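PDB 4Q1Q: autotransporter adhesin/invasin TibA from Escherichia coli, which mediates adhesion to and invasion of human intestinal epithelial cells, drives bacterial aggregation through intercellular self-association, and enhances biofilm formation. Local coordinates for residues A[33-38]-A[52-57]; A[93-98]-A[114-119]. One frame throughout, in Å; residues are numbered along the deposited sequence.

Contact 1: A[33-38]-A[52-57]. With 289 (D-glycero-alpha-D-manno-heptopyranose), chain B; 289 (D-glycero-alpha-D-manno-heptopyranose), chain C.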
# COMPACT_ATOMS: atom_id res chain seq x y z
N THR A 33 -12.06 7.53 27.03
CA THR A 33 -11.95 8.47 25.92
C THR A 33 -10.72 9.34 26.05
O THR A 33 -10.34 9.76 27.14
CB THR A 33 -13.20 9.38 25.87
OG1 THR A 33 -14.20 8.69 25.12
CG2 THR A 33 -12.92 10.74 25.23
N ALA A 34 -10.11 9.67 24.91
CA ALA A 34 -8.97 10.57 24.91
C ALA A 34 -9.04 11.41 23.65
O ALA A 34 -9.28 10.86 22.57
CB ALA A 34 -7.67 9.79 25.00
N LYS A 35 -8.89 12.72 23.78
CA LYS A 35 -9.01 13.62 22.64
C LYS A 35 -7.85 14.61 22.64
O LYS A 35 -7.38 15.04 23.70
CB LYS A 35 -10.37 14.31 22.63
CG LYS A 35 -11.54 13.33 22.63
CD LYS A 35 -12.90 13.99 22.82
CE LYS A 35 -13.31 14.83 21.62
NZ LYS A 35 -13.42 14.05 20.36
N ASN A 36 -7.41 14.96 21.44
CA ASN A 36 -6.29 15.87 21.21
C ASN A 36 -5.09 15.61 22.13
O ASN A 36 -4.45 16.55 22.60
CB ASN A 36 -6.73 17.34 21.37
CG ASN A 36 -7.14 18.00 20.07
OD1 ASN A 36 -6.67 17.64 18.98
ND2 ASN A 36 -7.99 19.01 20.17
N THR A 37 -4.81 14.34 22.41
CA THR A 37 -3.61 13.98 23.15
C THR A 37 -2.37 14.23 22.30
O THR A 37 -2.39 14.05 21.08
CB THR A 37 -3.62 12.50 23.55
OG1 THR A 37 -4.89 12.15 24.10
CG2 THR A 37 -2.53 12.25 24.58
N THR A 38 -1.29 14.68 22.94
CA THR A 38 -0.02 14.85 22.27
C THR A 38 0.96 13.90 22.95
O THR A 38 1.21 14.07 24.14
CB THR A 38 0.48 16.30 22.34
OG1 THR A 38 -0.50 17.19 21.79
CG2 THR A 38 1.79 16.48 21.57
N SER A 52 -11.25 4.39 23.18
CA SER A 52 -11.28 5.19 21.96
C SER A 52 -10.38 6.42 22.09
O SER A 52 -10.65 7.31 22.89
CB SER A 52 -12.69 5.67 21.64
OG SER A 52 -13.40 4.79 20.78
N ALA A 53 -9.32 6.46 21.28
CA ALA A 53 -8.49 7.66 21.16
C ALA A 53 -8.89 8.42 19.91
O ALA A 53 -9.23 7.82 18.88
CB ALA A 53 -7.01 7.31 21.12
N THR A 54 -8.83 9.74 20.00
CA THR A 54 -9.23 10.60 18.90
C THR A 54 -8.25 11.75 18.84
O THR A 54 -7.80 12.24 19.86
CB THR A 54 -10.67 11.10 19.14
OG1 THR A 54 -11.46 10.02 19.66
CG2 THR A 54 -11.29 11.60 17.84
N SER A 55 -7.87 12.12 17.62
CA SER A 55 -7.05 13.31 17.37
C SER A 55 -5.71 13.30 18.10
O SER A 55 -5.17 14.35 18.46
CB SER A 55 -7.82 14.57 17.76
OG SER A 55 -9.11 14.66 17.16
N THR A 56 -5.18 12.10 18.33
CA THR A 56 -3.91 11.98 19.02
C THR A 56 -2.79 12.41 18.09
O THR A 56 -2.79 11.99 16.93
CB THR A 56 -3.65 10.53 19.43
OG1 THR A 56 -4.79 10.04 20.14
CG2 THR A 56 -2.44 10.45 20.31
N THR A 57 -1.91 13.27 18.59
CA THR A 57 -0.70 13.68 17.88
C THR A 57 0.49 12.89 18.43
O THR A 57 0.71 12.85 19.63
CB THR A 57 -0.49 15.21 17.98
OG1 THR A 57 -1.20 15.88 16.93
CG2 THR A 57 0.98 15.58 17.89
O7 289 B . -5.57 20.02 15.58
C7 289 B . -6.08 18.68 15.60
C6 289 B . -7.43 18.59 16.32
O6 289 B . -8.23 19.74 16.02
C5 289 B . -8.22 17.34 15.97
O5 289 B . -9.04 17.00 17.09
C1 289 B . -9.75 15.76 16.92
C2 289 B . -10.76 15.79 15.77
O2 289 B . -11.92 16.57 16.07
C3 289 B . -10.04 16.29 14.52
O3 289 B . -11.04 16.63 13.54
C4 289 B . -9.13 17.49 14.76
O4 289 B . -8.33 17.66 13.59
O7 289 C . -15.45 8.99 16.53
C7 289 C . -15.61 7.95 17.51
C6 289 C . -14.26 7.31 17.79
O6 289 C . -13.41 8.25 18.46
C5 289 C . -14.41 6.07 18.66
O5 289 C . -14.70 6.46 20.00
C1 289 C . -14.71 5.34 20.89
C2 289 C . -15.81 4.37 20.50
O2 289 C . -17.09 4.99 20.69
C3 289 C . -15.67 3.95 19.04
O3 289 C . -16.83 3.21 18.64
C4 289 C . -15.52 5.17 18.14
O4 289 C . -15.22 4.75 16.81

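Contact 2: A[93-98]-A[114-119]. With 289 (D-glycero-alpha-D-manno-heptopyranose), chain D; 289 (D-glycero-alpha-D-manno-heptopyranose), chain V.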
# COMPACT_ATOMS: atom_id res chain seq x y z
N ASN A 93 -8.52 6.78 9.58
CA ASN A 93 -8.13 8.09 9.08
C ASN A 93 -6.86 8.63 9.74
O ASN A 93 -6.72 9.83 9.98
CB ASN A 93 -9.34 9.04 9.16
CG ASN A 93 -10.44 8.66 8.17
OD1 ASN A 93 -10.23 7.88 7.25
ND2 ASN A 93 -11.62 9.24 8.34
N THR A 94 -5.91 7.73 9.98
CA THR A 94 -4.59 8.09 10.49
C THR A 94 -3.84 8.92 9.45
O THR A 94 -4.01 8.68 8.26
CB THR A 94 -3.75 6.85 10.82
OG1 THR A 94 -4.47 5.95 11.67
CG2 THR A 94 -2.41 7.25 11.47
N THR A 95 -3.04 9.89 9.90
CA THR A 95 -2.18 10.72 9.05
C THR A 95 -0.71 10.53 9.43
O THR A 95 -0.32 10.73 10.58
CB THR A 95 -2.47 12.24 9.12
OG1 THR A 95 -3.84 12.52 8.85
CG2 THR A 95 -1.64 12.98 8.09
N VAL A 96 0.14 10.17 8.47
CA VAL A 96 1.51 9.81 8.77
C VAL A 96 2.38 10.82 8.05
O VAL A 96 2.33 10.94 6.83
CB VAL A 96 1.87 8.39 8.28
CG1 VAL A 96 3.17 7.89 8.90
CG2 VAL A 96 0.76 7.40 8.59
N ASN A 97 3.18 11.57 8.81
CA ASN A 97 4.03 12.58 8.17
C ASN A 97 5.48 12.12 8.15
O ASN A 97 5.80 11.05 8.68
CB ASN A 97 3.93 13.94 8.87
CG ASN A 97 2.51 14.50 8.87
OD1 ASN A 97 1.92 14.72 7.81
ND2 ASN A 97 1.96 14.71 10.06
N ASN A 98 6.32 12.96 7.57
CA ASN A 98 7.76 12.76 7.53
C ASN A 98 8.31 12.09 8.77
O ASN A 98 8.18 12.59 9.88
CB ASN A 98 8.46 14.10 7.32
CG ASN A 98 9.93 13.93 6.98
OD1 ASN A 98 10.28 13.11 6.13
ND2 ASN A 98 10.78 14.70 7.65
N ILE A 114 -3.78 8.24 5.59
CA ILE A 114 -3.15 9.19 4.67
C ILE A 114 -1.64 9.21 4.94
O ILE A 114 -1.22 9.65 6.01
CB ILE A 114 -3.68 10.63 4.79
CG1 ILE A 114 -5.07 10.78 4.18
CG2 ILE A 114 -2.80 11.62 4.04
CD1 ILE A 114 -6.20 10.25 5.05
N ILE A 115 -0.83 8.78 3.98
CA ILE A 115 0.63 8.77 4.18
C ILE A 115 1.25 9.96 3.45
O ILE A 115 1.17 10.05 2.23
CB ILE A 115 1.30 7.46 3.71
CG1 ILE A 115 0.46 6.27 4.15
CG2 ILE A 115 2.72 7.36 4.28
CD1 ILE A 115 0.83 4.99 3.44
N ASN A 116 1.86 10.86 4.21
CA ASN A 116 2.46 12.06 3.62
C ASN A 116 3.96 11.95 3.39
O ASN A 116 4.58 10.95 3.75
CB ASN A 116 2.16 13.29 4.49
CG ASN A 116 0.69 13.67 4.45
OD1 ASN A 116 0.09 13.71 3.37
ND2 ASN A 116 0.11 13.90 5.61
N SER A 117 4.54 12.99 2.81
CA SER A 117 5.94 13.00 2.40
C SER A 117 6.83 12.43 3.50
O SER A 117 6.82 12.85 4.65
CB SER A 117 6.36 14.41 1.96
OG SER A 117 7.40 14.34 1.00
N GLY A 118 7.55 11.37 3.14
CA GLY A 118 8.52 10.73 4.02
C GLY A 118 7.87 9.84 5.07
O GLY A 118 8.55 9.33 5.95
N GLY A 119 6.57 9.64 4.96
CA GLY A 119 5.86 8.81 5.93
C GLY A 119 5.82 7.37 5.46
O GLY A 119 5.88 7.11 4.27
O7 289 D . 7.98 18.04 5.26
C7 289 D . 7.94 16.88 4.41
C6 289 D . 9.34 16.60 3.89
O6 289 D . 10.19 16.29 4.99
C5 289 D . 9.36 15.41 2.94
O5 289 D . 8.83 15.80 1.67
C1 289 D . 8.66 14.66 0.84
C2 289 D . 10.08 14.28 0.43
O2 289 D . 10.77 15.41 -0.12
C3 289 D . 10.77 13.76 1.68
O3 289 D . 12.13 13.37 1.41
C4 289 D . 10.76 14.82 2.77
O4 289 D . 11.21 14.20 3.98
O7 289 V . 17.24 11.41 12.52
C7 289 V . 16.16 12.29 12.21
C6 289 V . 14.84 11.67 12.66
O6 289 V . 14.79 11.65 14.09
C5 289 V . 13.65 12.45 12.13
O5 289 V . 13.52 13.68 12.84
C1 289 V . 12.35 14.40 12.46
C2 289 V . 12.45 14.80 11.00
O2 289 V . 13.55 15.70 10.82
C3 289 V . 12.65 13.57 10.12
O3 289 V . 12.93 13.98 8.78
C4 289 V . 13.82 12.74 10.64
O4 289 V . 13.88 11.50 9.92

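Contact 1: A[33-38]-A[52-57]
Ala34 pairs with Ala53, and Thr37 sits level with Thr56, where two successive rungs of the right-handed parallel beta-helix of the TibA passenger lie one above the other. The strands 33-35 and 52-54 run parallel, 8° apart, with their axes 4.8 Å from each other. On the inner side packing is tight: the two alanine methyls stack 19 residues apart in sequence and face Gln45, with Met26 and Leu28 also against Ala34. Ala34 is bonded through both its backbone N and its O, the N giving a hydrogen bond to Ser52 O at 3.2 Å and the O accepting one from Thr54 N at 2.8 Å. Past the corner at Asn36 and Ser55, both with positive phi, Thr57 N reaches Thr37 O at 2.7 Å in an almost straight bond (171°), while Thr56 CG2 packs against Thr37 CB. The outer side is looser. Lys35 and Thr54 run side by side; the lysine chain, bent at its last two torsions, leaves NZ 4.1 Å from Thr54 CG2. On this side stand two heptoses, one O-linked to Ser55 OG and the other to Ser52 OG. With OG1 set beside its own backbone N (chi1 -41°), Thr54 hydrogen-bonds the Ser52-linked sugar, from OG1 to O6 at 2.9 Å.

Contact 2: A[93-98]-A[114-119]
Asn97 and Asn116 extend alongside each other in one direction, their amide planes nearly parallel (9° apart). Asn116 ND2 gives a hydrogen bond to Asn97 OD1 at 3.0 Å, with the donor tilted 28° from the acceptor's carbonyl plane. The chain of amides continues beyond the pair, because Asn97 ND2 is itself bonded to Asn78 OD1 one coil earlier, so both polar ends of the Asn97 amide are engaged. Thr95 adds its CG2 methyl against the nitrogen of Asn116.

Beneath these side chains the backbone is stitched by three bonds. Ile114 N donates to Thr94 O at 2.7 Å, Val96 N to Ile114 O at 2.9 Å, and Asn116 N to Val96 O at 2.7 Å. This is the parallel ladder of a beta-helix, in which equivalent residues of consecutive coils stack: Thr95 over Ile114 toward the outside, Val96 over Ile115 toward the core, where Val96 CB and Ile115 CG2 pack together. Ile115 O accepts a hydrogen bond from Thr135 OG1 of the next coil, and Thr94 OG1 is taken up by Gln83 OE1.

After Asn116 the second segment leaves the ladder through a type II beta turn, closed by Gly119 N bonding to Asn116 O. Gly118 has positive phi, and Asn98 OD1 fills the space where a side chain would stand; at Gly119 that space is taken by Val96 O. Ser117, in the same turn, carries an O-linked heptose that bends back over the neighbouring coil. Asn98 meets it with CG swung anti to the backbone N (chi1 -168°): OD1 accepts a hydrogen bond from O4 of that sugar at 2.6 Å, while ND2 makes a weak bond to O3 of a second heptose.

From the N terminus, contact 1 comes first: 33-38 leads through strand 44-47 to 52-57, and the pairing closes one coil of the solenoid, with 13 residues between the two segments. The chain then winds on, and contact 2 closes a later coil, with strand 101-104 on the path from 93-98 to 114-119. The loops follow in series, neither nesting nor crossing. The centres of contact 1 and contact 2 are about 17 Å apart and their nearest atoms about 7 Å, with no direct touch. Contact 1 spans the corner between strands 33-35 and 38-39 and their partners on the next coil; contact 2 starts at the corresponding corner and continues to the turn entering strand 120-124.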